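Aldehyde Dehydrogenase (Burkholderia cenocepacia, PDB 4O6R) probably oxidises aldehydes with NAD(P)+ as cofactor, as in other members of the aldehyde dehydrogenase family, and binds AMP in its nucleotide pocket. Local coordinates at residues A[99-104]-A[324-329]; A[114-119]-A[163-168]; A[138-143]-A[479-484]; A[352-357]-A[373-378]; A[410-415]-A[435-440]. One frame throughout, in Å; residues are numbered along the deposited sequence.

Interaction 1 and interaction 2 both draw on helix 102-123, one at its start and the other further along, with nearest atoms about 11 Å apart. Interaction 2 lies closest to the nucleotide: the side chain of Thr-163 is about 12 Å from the bound AMP. Interactions 1 and 4 meet directly, Met-328 SD lying 3.9 Å from Pro-374 CG. Interactions 4 and 5 belong to the region of the seven-stranded sheet, their centres about 24 Å apart. Interaction 3 stands far out, its centre about 40 Å from that of interaction 5; both touch the second subunit, and Arg-480 makes a weak hydrogen bond to Ile-437 O of that neighbouring subunit.

Interaction 1 (A[99-104]-A[324-329]); sequences GHPIRD and PNTEMG
Arg-103 NH1 donates to two waters, and each carries the contact across to the loop 324-329: one donates a hydrogen bond to Glu-327 OE2 at 2.6 Å, the other to Pro-324 O. A third water sits in the plane of the guanidinium, accepts from Arg-103 NE at 2.8 Å, and donates to both Asp-104 OD1 and Glu-327 O. The arginine reads two backbone carbonyls and a carboxylate without one direct hydrogen bond between the segments. Its CG lies between the backbone N and the carbonyl carbon (chi1 75°), and from there the extended chain runs past Thr-326 O, which CD approaches to 3.4 Å. At the far end Glu-327 CG covers one face of the guanidinium, 3.6 Å above its plane. Glu-327 OE2 lies well out of that plane, 4.1 Å from Arg-103 NH1, so no N-H points at it and only charge attraction acts directly. NH2 is bonded to His-493 O of the second subunit, while Glu-327 OE1 accepts from the backbone N of Arg-317 and OE2 forms a salt bridge to Arg-496 of the second subunit. Pro-101, at the N-cap position of helix 102-123, lays its rigid ring against the loop backbone, CG coming 3.5 Å from Gly-329 N. Gly-329 suits its place because a CB there would run into Gly-99 O, which already lies 3.6 Å from Gly-329 CA. Ile-102 CG2 packs against the backbone N of Pro-324 at 3.7 Å. The chemistry suggests that bridging waters and the neighbouring subunit together set how this arginine lies.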
# COMPACT_ATOMS: atom_id res chain seq x y z
N GLY A 99 32.59 11.07 22.82
CA GLY A 99 32.57 12.42 23.33
C GLY A 99 31.18 13.03 23.48
O GLY A 99 31.07 14.15 23.94
N HIS A 100 30.11 12.33 23.10
CA HIS A 100 28.78 12.88 23.28
C HIS A 100 28.56 13.12 24.76
O HIS A 100 28.89 12.24 25.55
CB HIS A 100 27.72 11.91 22.84
CG HIS A 100 27.77 11.55 21.39
ND1 HIS A 100 26.84 10.71 20.80
CD2 HIS A 100 28.66 11.86 20.42
CE1 HIS A 100 27.15 10.53 19.53
NE2 HIS A 100 28.24 11.23 19.26
N PRO A 101 28.01 14.29 25.14
CA PRO A 101 27.64 14.48 26.55
C PRO A 101 26.76 13.33 27.07
O PRO A 101 25.85 12.88 26.39
CB PRO A 101 26.86 15.79 26.52
CG PRO A 101 27.48 16.56 25.37
CD PRO A 101 27.84 15.52 24.35
N ILE A 102 27.04 12.87 28.28
CA ILE A 102 26.24 11.81 28.90
C ILE A 102 24.76 12.15 28.91
O ILE A 102 23.92 11.28 28.77
CB ILE A 102 26.79 11.49 30.32
CG1 ILE A 102 26.10 10.27 30.96
CG2 ILE A 102 26.69 12.70 31.23
CD1 ILE A 102 26.27 8.94 30.23
N ARG A 103 24.41 13.42 29.04
CA ARG A 103 23.00 13.75 28.99
C ARG A 103 22.37 13.39 27.62
O ARG A 103 21.20 13.00 27.58
CB ARG A 103 22.77 15.20 29.40
CG ARG A 103 23.17 16.22 28.35
CD ARG A 103 22.85 17.61 28.85
NE ARG A 103 22.58 18.48 27.74
CZ ARG A 103 21.91 19.63 27.80
NH1 ARG A 103 21.49 20.12 28.98
NH2 ARG A 103 21.71 20.33 26.68
N ASP A 104 23.14 13.51 26.54
CA ASP A 104 22.68 13.21 25.17
C ASP A 104 22.66 11.70 24.90
O ASP A 104 21.74 11.17 24.25
CB ASP A 104 23.60 13.82 24.09
CG ASP A 104 23.51 15.33 23.97
OD1 ASP A 104 22.54 15.96 24.44
OD2 ASP A 104 24.45 15.90 23.34
N PRO A 324 27.09 15.36 33.80
CA PRO A 324 25.70 15.59 33.39
C PRO A 324 25.33 17.06 33.16
O PRO A 324 24.32 17.34 32.51
CB PRO A 324 24.86 15.01 34.53
CG PRO A 324 25.80 14.53 35.57
CD PRO A 324 27.21 14.71 35.12
N ASN A 325 26.13 17.97 33.71
CA ASN A 325 25.96 19.41 33.49
C ASN A 325 26.51 19.83 32.12
O ASN A 325 26.26 20.92 31.67
CB ASN A 325 26.67 20.19 34.62
CG ASN A 325 26.21 21.64 34.72
OD1 ASN A 325 25.03 21.95 34.56
ND2 ASN A 325 27.15 22.53 35.01
N THR A 326 27.32 18.98 31.47
CA THR A 326 27.91 19.32 30.17
C THR A 326 26.87 19.34 29.05
O THR A 326 26.10 18.42 28.92
CB THR A 326 29.03 18.34 29.77
OG1 THR A 326 30.13 18.48 30.67
CG2 THR A 326 29.49 18.56 28.30
N GLU A 327 26.87 20.42 28.25
CA GLU A 327 25.94 20.58 27.13
C GLU A 327 26.58 20.29 25.78
O GLU A 327 25.89 19.92 24.85
CB GLU A 327 25.38 21.99 27.09
CG GLU A 327 24.49 22.34 28.27
CD GLU A 327 24.01 23.79 28.24
OE1 GLU A 327 24.84 24.71 27.99
OE2 GLU A 327 22.78 23.99 28.45
N MET A 328 27.89 20.50 25.67
CA MET A 328 28.63 20.19 24.46
C MET A 328 29.97 19.55 24.81
O MET A 328 30.71 20.05 25.62
CB MET A 328 28.87 21.43 23.61
CG MET A 328 29.65 21.13 22.33
SD MET A 328 29.91 22.52 21.17
CE MET A 328 28.35 22.47 20.44
N GLY A 329 30.26 18.41 24.19
CA GLY A 329 31.51 17.73 24.39
C GLY A 329 32.53 18.07 23.34
O GLY A 329 32.37 19.03 22.57
O HOH W 1 26.04 15.82 29.79
O HOH W 2 20.58 22.77 29.15
O HOH W 3 23.59 18.49 25.10
O HOH W 4 22.77 19.58 31.57

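Interaction 2 (A[114-119]-A[163-168]); sequences AACFRY and TSWKMG
Helices 114-119 and 163-168 run nearly parallel, 14° apart, with axes 8.3 Å from each other at closest approach, and the backbones come nearest where Phe-117 faces Gly-168. Small residues make such closeness possible: Gly-168 has no side chain to hold the helices apart, and Ser-164 offers little bulk. Phe-117 supplies the bulk. With its CG anti to the carbonyl carbon (chi1 -83°), the ring swings across to the other helix and enters as a knob among Thr-163, Ser-164, Met-167 and Gly-168. Ser-164 CA lies over one ring face, 3.7 Å from the centroid and 21° off the normal, a CH-pi contact, while its CB touches CE2 at 3.5 Å. Met-167 CB meets the ring at its edge, 4.2 Å from CE1. Leu-76, Leu-79 and Ile-83 of helix 69-85 and Met-196 of helix 187-199 also touch the ring. Cys-116 CB touches Ser-164 OG at 3.3 Å; a hydrogen bond to Met-161 O, in its own helix, satisfies that hydroxyl inside the packing. The cysteine sulfur then reaches obliquely toward the indole, SG 3.9 Å from Trp-165 CD1, a sulfur-aromatic contact on the side away from Phe-117. Helix 159-172 joins strand 138-153 to the parallel strand 176-180, so this knob-into-hole contact lines the outer side of a beta-alpha-beta crossover, the unit from which the Rossmann-type nucleotide-binding domain of aldehyde dehydrogenases is built.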
# COMPACT_ATOMS: atom_id res chain seq x y z
N ALA A 114 16.93 2.09 20.79
CA ALA A 114 15.86 1.18 21.23
C ALA A 114 14.57 1.34 20.39
O ALA A 114 13.97 0.35 19.96
CB ALA A 114 15.59 1.37 22.71
N ALA A 115 14.15 2.57 20.18
CA ALA A 115 12.93 2.87 19.44
C ALA A 115 12.99 2.33 18.02
O ALA A 115 12.00 1.81 17.51
CB ALA A 115 12.68 4.36 19.41
N CYS A 116 14.14 2.45 17.39
CA CYS A 116 14.29 1.99 16.01
C CYS A 116 14.28 0.47 15.92
O CYS A 116 13.61 -0.08 15.08
CB CYS A 116 15.56 2.57 15.38
SG CYS A 116 15.71 2.22 13.60
N PHE A 117 15.01 -0.23 16.82
CA PHE A 117 14.93 -1.68 16.83
C PHE A 117 13.48 -2.10 17.14
O PHE A 117 13.01 -3.05 16.55
CB PHE A 117 15.90 -2.30 17.83
CG PHE A 117 17.31 -2.45 17.30
CD1 PHE A 117 17.58 -3.23 16.19
CD2 PHE A 117 18.38 -1.84 17.95
CE1 PHE A 117 18.88 -3.39 15.73
CE2 PHE A 117 19.68 -2.01 17.49
CZ PHE A 117 19.92 -2.79 16.38
N ARG A 118 12.80 -1.41 18.06
CA ARG A 118 11.44 -1.80 18.40
C ARG A 118 10.51 -1.62 17.19
O ARG A 118 9.74 -2.51 16.88
CB ARG A 118 10.91 -1.06 19.61
CG ARG A 118 9.48 -1.43 19.96
CD ARG A 118 9.08 -0.88 21.31
NE ARG A 118 9.91 -1.42 22.38
CZ ARG A 118 10.76 -0.72 23.13
NH1 ARG A 118 10.93 0.58 22.95
NH2 ARG A 118 11.44 -1.35 24.11
N TYR A 119 10.64 -0.48 16.49
CA TYR A 119 9.85 -0.25 15.27
C TYR A 119 10.02 -1.42 14.30
O TYR A 119 9.04 -1.99 13.82
CB TYR A 119 10.24 1.07 14.61
CG TYR A 119 9.47 1.36 13.35
CD1 TYR A 119 8.28 2.07 13.40
CD2 TYR A 119 9.93 0.94 12.11
CE1 TYR A 119 7.57 2.38 12.26
CE2 TYR A 119 9.23 1.27 10.94
CZ TYR A 119 8.04 1.97 11.03
OH TYR A 119 7.31 2.28 9.88
N THR A 163 23.60 1.43 14.60
CA THR A 163 23.34 -0.02 14.68
C THR A 163 21.89 -0.34 14.39
O THR A 163 21.59 -1.29 13.66
CB THR A 163 23.73 -0.68 16.04
OG1 THR A 163 22.90 -0.23 17.11
CG2 THR A 163 25.20 -0.41 16.37
N SER A 164 21.00 0.46 14.97
CA SER A 164 19.57 0.27 14.79
C SER A 164 19.10 0.72 13.41
O SER A 164 18.32 0.02 12.76
CB SER A 164 18.79 0.98 15.88
OG SER A 164 18.82 2.40 15.74
N TRP A 165 19.57 1.86 12.92
CA TRP A 165 19.12 2.34 11.61
C TRP A 165 19.46 1.36 10.47
O TRP A 165 18.69 1.15 9.55
CB TRP A 165 19.74 3.69 11.29
CG TRP A 165 19.22 4.83 12.08
CD1 TRP A 165 18.55 4.81 13.27
CD2 TRP A 165 19.37 6.21 11.73
NE1 TRP A 165 18.26 6.10 13.68
CE2 TRP A 165 18.76 6.97 12.76
CE3 TRP A 165 19.91 6.87 10.62
CZ2 TRP A 165 18.67 8.37 12.69
CZ3 TRP A 165 19.84 8.28 10.57
CH2 TRP A 165 19.23 9.00 11.60
N LYS A 166 20.66 0.79 10.56
CA LYS A 166 21.15 -0.19 9.61
C LYS A 166 20.57 -1.58 9.78
O LYS A 166 20.00 -2.17 8.84
CB LYS A 166 22.65 -0.30 9.76
CG LYS A 166 23.39 0.94 9.35
CD LYS A 166 23.34 1.12 7.87
CE LYS A 166 23.02 2.55 7.57
NZ LYS A 166 22.72 2.72 6.12
N MET A 167 20.73 -2.12 10.98
CA MET A 167 20.43 -3.51 11.20
C MET A 167 18.95 -3.78 11.41
O MET A 167 18.49 -4.87 11.10
CB MET A 167 21.25 -4.09 12.35
CG MET A 167 22.74 -4.06 12.03
SD MET A 167 23.72 -5.17 13.07
CE MET A 167 23.89 -4.15 14.55
N GLY A 168 18.21 -2.80 11.92
CA GLY A 168 16.76 -2.98 12.09
C GLY A 168 16.05 -3.47 10.82
O GLY A 168 15.49 -4.57 10.82

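Interaction 3 (A[138-143]-A[479-484]); sequences FLNYVQ and ARSVWV
Asn-140 faces Trp-483 across an antiparallel pair of strands, 138-143 with 479-484, part of the protruding oligomerisation sheet of aldehyde dehydrogenases. CG is anti to the backbone N (chi1 179°), which lays the whole side chain over the indole. CB comes first, above the six-membered ring at 4.2 Å from its centroid. CG follows, 3.7 Å above the ring plane and over its centre, and the amide lies flat on the indole, the two planes 14° apart. At the tip the atoms part company. OD1 rests near Trp-483 CZ2 and takes a hydrogen bond from Ser-454 OG of the second subunit. ND2 spends both its protons within the strand pair, on Ser-481 OG at 3.0 Å and on Val-482 O, both nearly in the amide plane. Asparagine suits this place because its face can stack on the indole while its edge makes hydrogen bonds. Val-482 O already accepts from Tyr-141 N, and the amide reaches it from above the carbonyl plane. On the other face of the sheet Tyr-141 and Val-482 lie side by side; Val-482 CB sits over the phenol, 3.8 Å from its centroid, and Tyr-141 OH goes on to His-431 of the second subunit. Residues 481-484 also pair in parallel with a strand of that subunit, so the sheet continues through the interface. Next along, Leu-139 and Val-484 form a hydrogen-bonded pair, meeting CB to CB at 4.1 Å. Val-484 N donates to Leu-139 O at 2.7 Å.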
# COMPACT_ATOMS: atom_id res chain seq x y z
N PHE A 138 -4.53 -16.94 -15.15
CA PHE A 138 -3.21 -16.88 -14.52
C PHE A 138 -3.30 -16.28 -13.12
O PHE A 138 -4.04 -15.31 -12.89
CB PHE A 138 -2.25 -16.04 -15.35
CG PHE A 138 -1.91 -16.64 -16.67
CD1 PHE A 138 -2.71 -16.40 -17.78
CD2 PHE A 138 -0.79 -17.42 -16.82
CE1 PHE A 138 -2.38 -16.93 -19.00
CE2 PHE A 138 -0.47 -17.96 -18.04
CZ PHE A 138 -1.27 -17.72 -19.14
N LEU A 139 -2.54 -16.85 -12.19
CA LEU A 139 -2.32 -16.28 -10.89
C LEU A 139 -0.89 -15.74 -10.83
O LEU A 139 0.05 -16.46 -11.10
CB LEU A 139 -2.44 -17.36 -9.84
CG LEU A 139 -2.10 -16.92 -8.42
CD1 LEU A 139 -3.08 -15.85 -7.96
CD2 LEU A 139 -2.10 -18.11 -7.49
N ASN A 140 -0.73 -14.48 -10.42
CA ASN A 140 0.60 -13.88 -10.31
C ASN A 140 0.78 -13.24 -8.96
O ASN A 140 0.18 -12.21 -8.68
CB ASN A 140 0.79 -12.86 -11.46
CG ASN A 140 2.13 -12.14 -11.44
OD1 ASN A 140 2.23 -11.01 -11.93
ND2 ASN A 140 3.17 -12.79 -10.91
N TYR A 141 1.54 -13.90 -8.09
CA TYR A 141 1.85 -13.34 -6.78
C TYR A 141 3.31 -12.92 -6.73
O TYR A 141 4.18 -13.55 -7.36
CB TYR A 141 1.52 -14.31 -5.65
CG TYR A 141 2.27 -15.66 -5.61
CD1 TYR A 141 1.82 -16.78 -6.32
CD2 TYR A 141 3.39 -15.81 -4.82
CE1 TYR A 141 2.48 -18.02 -6.23
CE2 TYR A 141 4.06 -17.02 -4.74
CZ TYR A 141 3.59 -18.13 -5.42
OH TYR A 141 4.28 -19.30 -5.28
N VAL A 142 3.57 -11.86 -5.98
CA VAL A 142 4.90 -11.31 -5.85
C VAL A 142 5.25 -11.25 -4.37
O VAL A 142 4.50 -10.67 -3.58
CB VAL A 142 4.98 -9.91 -6.44
CG1 VAL A 142 6.39 -9.33 -6.31
CG2 VAL A 142 4.52 -9.92 -7.89
N GLN A 143 6.36 -11.88 -4.01
CA GLN A 143 6.88 -11.82 -2.65
C GLN A 143 7.95 -10.73 -2.53
O GLN A 143 8.65 -10.47 -3.49
CB GLN A 143 7.54 -13.13 -2.30
CG GLN A 143 6.64 -14.35 -2.45
CD GLN A 143 6.09 -14.75 -1.15
OE1 GLN A 143 5.83 -13.91 -0.28
NE2 GLN A 143 5.93 -16.04 -0.97
N ALA A 479 11.80 -8.08 -5.35
CA ALA A 479 10.56 -8.64 -5.84
C ALA A 479 10.82 -10.03 -6.46
O ALA A 479 11.72 -10.20 -7.31
CB ALA A 479 9.91 -7.72 -6.86
N ARG A 480 10.01 -11.01 -6.05
CA ARG A 480 10.05 -12.37 -6.60
C ARG A 480 8.67 -12.66 -7.16
O ARG A 480 7.70 -12.86 -6.41
CB ARG A 480 10.37 -13.41 -5.52
CG ARG A 480 11.76 -13.37 -4.90
CD ARG A 480 12.79 -13.55 -5.97
NE ARG A 480 14.10 -14.00 -5.52
CZ ARG A 480 14.54 -15.25 -5.48
NH1 ARG A 480 13.76 -16.29 -5.72
NH2 ARG A 480 15.80 -15.47 -5.15
N SER A 481 8.54 -12.60 -8.48
CA SER A 481 7.26 -12.72 -9.15
C SER A 481 7.03 -14.18 -9.59
O SER A 481 7.90 -14.75 -10.26
CB SER A 481 7.23 -11.80 -10.37
OG SER A 481 6.04 -11.96 -11.11
N VAL A 482 5.93 -14.77 -9.17
CA VAL A 482 5.63 -16.17 -9.50
C VAL A 482 4.31 -16.17 -10.27
O VAL A 482 3.32 -15.55 -9.84
CB VAL A 482 5.49 -17.06 -8.25
CG1 VAL A 482 5.11 -18.48 -8.66
CG2 VAL A 482 6.80 -17.11 -7.45
N TRP A 483 4.31 -16.86 -11.39
CA TRP A 483 3.13 -16.98 -12.26
C TRP A 483 2.67 -18.41 -12.27
O TRP A 483 3.49 -19.32 -12.56
CB TRP A 483 3.45 -16.63 -13.71
CG TRP A 483 3.71 -15.21 -14.00
CD1 TRP A 483 4.84 -14.50 -13.68
CD2 TRP A 483 2.87 -14.31 -14.74
NE1 TRP A 483 4.74 -13.22 -14.16
CE2 TRP A 483 3.54 -13.06 -14.79
CE3 TRP A 483 1.61 -14.43 -15.32
CZ2 TRP A 483 3.00 -11.94 -15.43
CZ3 TRP A 483 1.06 -13.31 -15.97
CH2 TRP A 483 1.77 -12.06 -16.00
N VAL A 484 1.39 -18.64 -11.98
CA VAL A 484 0.78 -19.96 -12.19
C VAL A 484 -0.23 -19.93 -13.34
O VAL A 484 -1.25 -19.25 -13.25
CB VAL A 484 0.05 -20.47 -10.96
CG1 VAL A 484 -0.39 -21.92 -11.18
CG2 VAL A 484 0.94 -20.35 -9.72

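Interaction 4 (A[352-357]-A[373-378]); sequences GRVLTG and RPTIVE
Leu-355 N donates to Ile-376 O at 2.7 Å, and Ile-376 N in turn reaches Thr-356 O at 3.2 Å, so that two residues of one strand stand opposite a single residue of the other, a beta bulge. The buried N-H of Thr-356 finds no partner in the model. Ahead of the bulge, Arg-353 and Glu-378 form a regular hydrogen-bonded pair, and Val-354 packs its CG2 against Val-377 CG2 at 4.1 Å. Leu-355 crosses Ile-376 at about a right angle, CD1 to CG2 at 4.1 Å. Thr-356 is small and beta-branched, and its methyl CG2 packs 3.8 Å from Ile-376 CD1. Strand 353-356 is an edge strand, within this chain, of a seven-stranded sheet and meets its neighbour antiparallel; strand 395-401 lies on that neighbour's other side. Arg-353 and Glu-378 point the same way with planes 23° apart, their charges 4.1 Å from each other between Arg-353 NH1 and Glu-378 OE1; a water held weakly by NH1 donates to Glu-378 OE1 at 2.7 Å. Arg-400 holds Glu-378 OE2 by a salt bridge, and Ser-314 bonds Thr-356 OG1. Phe-309, Val-310 and Ala-313 of helix 302-315 cover Ile-376.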
# COMPACT_ATOMS: atom_id res chain seq x y z
N GLY A 352 34.80 36.34 6.12
CA GLY A 352 33.70 35.99 7.00
C GLY A 352 33.93 36.64 8.35
O GLY A 352 35.09 36.95 8.73
N ARG A 353 32.83 36.88 9.06
CA ARG A 353 32.89 37.46 10.38
C ARG A 353 32.60 36.40 11.41
O ARG A 353 31.46 35.89 11.50
CB ARG A 353 31.89 38.60 10.54
CG ARG A 353 32.16 39.75 9.62
CD ARG A 353 31.07 40.77 9.76
NE ARG A 353 31.04 41.25 11.12
CZ ARG A 353 29.94 41.56 11.77
NH1 ARG A 353 28.76 41.45 11.19
NH2 ARG A 353 30.02 41.98 13.02
N VAL A 354 33.63 36.07 12.20
CA VAL A 354 33.44 35.15 13.31
C VAL A 354 32.76 35.90 14.47
O VAL A 354 33.37 36.75 15.11
CB VAL A 354 34.75 34.52 13.80
CG1 VAL A 354 34.47 33.49 14.88
CG2 VAL A 354 35.47 33.83 12.66
N LEU A 355 31.49 35.59 14.72
CA LEU A 355 30.70 36.31 15.72
C LEU A 355 30.90 35.75 17.12
O LEU A 355 30.77 36.49 18.09
CB LEU A 355 29.23 36.31 15.32
CG LEU A 355 28.92 36.92 13.96
CD1 LEU A 355 27.42 36.89 13.66
CD2 LEU A 355 29.43 38.36 13.92
N THR A 356 31.20 34.45 17.23
CA THR A 356 31.64 33.85 18.49
C THR A 356 32.39 32.56 18.18
O THR A 356 32.25 31.99 17.07
CB THR A 356 30.46 33.54 19.46
OG1 THR A 356 30.98 33.11 20.74
CG2 THR A 356 29.56 32.43 18.91
N GLY A 357 33.22 32.13 19.12
CA GLY A 357 33.92 30.88 19.01
C GLY A 357 35.05 30.89 18.02
O GLY A 357 35.72 31.90 17.86
N ARG A 373 34.94 25.63 20.61
CA ARG A 373 33.75 26.36 21.02
C ARG A 373 32.74 26.46 19.89
O ARG A 373 33.11 26.40 18.73
CB ARG A 373 34.11 27.77 21.48
CG ARG A 373 34.98 27.78 22.74
CD ARG A 373 35.35 29.20 23.14
NE ARG A 373 35.80 29.96 21.98
CZ ARG A 373 37.04 30.38 21.77
NH1 ARG A 373 37.28 31.04 20.64
NH2 ARG A 373 38.03 30.19 22.67
N PRO A 374 31.45 26.58 20.23
CA PRO A 374 30.42 26.82 19.22
C PRO A 374 30.81 28.03 18.40
O PRO A 374 31.15 29.07 18.97
CB PRO A 374 29.16 27.08 20.04
CG PRO A 374 29.39 26.39 21.33
CD PRO A 374 30.88 26.46 21.59
N THR A 375 30.81 27.88 17.09
CA THR A 375 31.36 28.87 16.18
C THR A 375 30.27 29.32 15.19
O THR A 375 29.56 28.49 14.61
CB THR A 375 32.57 28.28 15.45
OG1 THR A 375 33.57 27.91 16.41
CG2 THR A 375 33.16 29.25 14.50
N ILE A 376 30.11 30.63 15.07
CA ILE A 376 29.14 31.28 14.20
C ILE A 376 29.88 32.27 13.30
O ILE A 376 30.54 33.18 13.80
CB ILE A 376 28.08 32.04 15.04
CG1 ILE A 376 27.31 31.08 15.92
CG2 ILE A 376 27.09 32.80 14.15
CD1 ILE A 376 26.43 31.80 16.93
N VAL A 377 29.75 32.09 11.98
CA VAL A 377 30.45 32.92 11.01
C VAL A 377 29.44 33.49 10.04
O VAL A 377 28.71 32.74 9.41
CB VAL A 377 31.46 32.11 10.17
CG1 VAL A 377 32.06 32.98 9.09
CG2 VAL A 377 32.54 31.53 11.05
N GLU A 378 29.43 34.81 9.91
CA GLU A 378 28.63 35.43 8.88
C GLU A 378 29.44 35.50 7.60
O GLU A 378 30.50 36.13 7.58
CB GLU A 378 28.11 36.78 9.32
CG GLU A 378 27.12 37.35 8.33
CD GLU A 378 25.99 38.18 8.96
OE1 GLU A 378 26.01 38.57 10.15
OE2 GLU A 378 25.06 38.44 8.21
O HOH W 5 26.35 40.11 12.38
O HOH W 6 31.20 30.41 21.37

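Interaction 5 (A[410-415]-A[435-440]); sequences IANATE and ARIDAG
Arg-436 ends helix 427-436, and its carbonyl O is met by Asn-412 ND2 at 3.1 Å, with the oxygen lying in the plane of the asparagine amide. Ile-437 follows. Its CA passes 3.5 Å from Asn-412 OD1, while CG1, anti to the carbonyl carbon, turns to the apolar Ala-411 CB at 4.3 Å; both residues also lie on Ile-263 of strand 261-264, so a small and a branched side chain fit under the sheet. At Asp-438 the asparagine is gripped a second time: the backbone N donates to Asn-412 OD1 at 2.7 Å, nearly straight at 175°. The same amide thus takes a carbonyl and an N-H two residues apart, and the two bonds fix the rotation of the Asn-412 amide. The carboxylate of Asp-438 then stacks on the amide, 5° from parallel, with CG 3.5 Å from Asn-412 CG. The amide keeps its hydrogen bonds at its edge while its face lies against the carboxylate. From here the chain turns toward strand 441-444, and Gly-440 makes backbone bonds to the second subunit. Both segments sit where a helix gives way to a loop, and an asparagine side chain ties the two exits together. Helix 404-411 and helix 427-436 flank the seven-stranded sheet, so the arrangement belongs to the alpha/beta packing of that domain in the aldehyde dehydrogenase fold.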
# COMPACT_ATOMS: atom_id res chain seq x y z
N ILE A 410 19.36 30.40 -2.37
CA ILE A 410 20.43 30.09 -1.42
C ILE A 410 20.33 28.62 -0.97
O ILE A 410 21.33 27.90 -1.01
CB ILE A 410 20.41 31.04 -0.21
CG1 ILE A 410 20.79 32.45 -0.65
CG2 ILE A 410 21.35 30.59 0.89
CD1 ILE A 410 20.46 33.53 0.37
N ALA A 411 19.14 28.19 -0.56
CA ALA A 411 18.95 26.86 -0.06
C ALA A 411 19.49 25.83 -1.03
O ALA A 411 20.12 24.87 -0.62
CB ALA A 411 17.47 26.57 0.23
N ASN A 412 19.21 26.05 -2.32
CA ASN A 412 19.55 25.09 -3.36
C ASN A 412 20.91 25.33 -4.00
O ASN A 412 21.23 24.63 -4.97
CB ASN A 412 18.45 25.07 -4.43
CG ASN A 412 17.17 24.38 -3.95
OD1 ASN A 412 17.15 23.69 -2.91
ND2 ASN A 412 16.11 24.57 -4.69
N ALA A 413 21.72 26.25 -3.45
CA ALA A 413 23.01 26.65 -4.08
C ALA A 413 24.21 25.74 -3.80
O ALA A 413 25.32 26.02 -4.30
CB ALA A 413 23.36 28.09 -3.68
N THR A 414 24.05 24.66 -3.04
CA THR A 414 25.16 23.76 -2.76
C THR A 414 25.11 22.48 -3.58
O THR A 414 24.15 22.23 -4.32
CB THR A 414 25.22 23.33 -1.29
OG1 THR A 414 24.29 22.26 -1.07
CG2 THR A 414 24.95 24.53 -0.36
N GLU A 415 26.12 21.65 -3.40
CA GLU A 415 26.16 20.36 -4.08
C GLU A 415 25.40 19.26 -3.34
O GLU A 415 25.32 18.14 -3.81
CB GLU A 415 27.63 19.93 -4.33
CG GLU A 415 28.37 20.87 -5.26
CD GLU A 415 27.71 20.97 -6.63
OE1 GLU A 415 27.55 19.91 -7.29
OE2 GLU A 415 27.33 22.09 -7.04
N ALA A 435 8.26 22.03 -0.92
CA ALA A 435 8.20 21.33 -2.21
C ALA A 435 9.40 21.66 -3.12
O ALA A 435 9.82 20.80 -3.88
CB ALA A 435 6.91 21.69 -2.92
N ARG A 436 9.95 22.86 -3.00
CA ARG A 436 10.95 23.40 -3.94
C ARG A 436 12.39 23.26 -3.50
O ARG A 436 13.30 23.36 -4.32
CB ARG A 436 10.62 24.86 -4.23
CG ARG A 436 9.34 24.98 -5.05
CD ARG A 436 8.96 26.40 -5.33
NE ARG A 436 7.60 26.47 -5.87
CZ ARG A 436 7.03 27.58 -6.34
NH1 ARG A 436 7.69 28.73 -6.32
NH2 ARG A 436 5.78 27.53 -6.80
N ILE A 437 12.62 23.04 -2.21
CA ILE A 437 13.96 22.85 -1.69
C ILE A 437 14.44 21.47 -2.09
O ILE A 437 13.70 20.49 -1.94
CB ILE A 437 14.00 23.03 -0.16
CG1 ILE A 437 13.73 24.51 0.23
CG2 ILE A 437 15.34 22.60 0.41
CD1 ILE A 437 13.30 24.65 1.66
N ASP A 438 15.67 21.41 -2.60
CA ASP A 438 16.33 20.16 -2.96
C ASP A 438 16.81 19.42 -1.74
O ASP A 438 17.89 19.71 -1.23
CB ASP A 438 17.62 20.45 -3.75
CG ASP A 438 17.38 21.12 -5.07
OD1 ASP A 438 16.25 21.05 -5.61
OD2 ASP A 438 18.38 21.69 -5.58
N ALA A 439 16.02 18.48 -1.25
CA ALA A 439 16.40 17.74 -0.08
C ALA A 439 15.46 16.56 0.06
O ALA A 439 14.32 16.60 -0.44
CB ALA A 439 16.29 18.62 1.17
N GLY A 440 15.93 15.52 0.74
CA GLY A 440 15.08 14.37 1.04
C GLY A 440 14.13 14.62 2.20
O GLY A 440 13.15 13.89 2.37
O HOH W 7 19.02 22.12 -0.05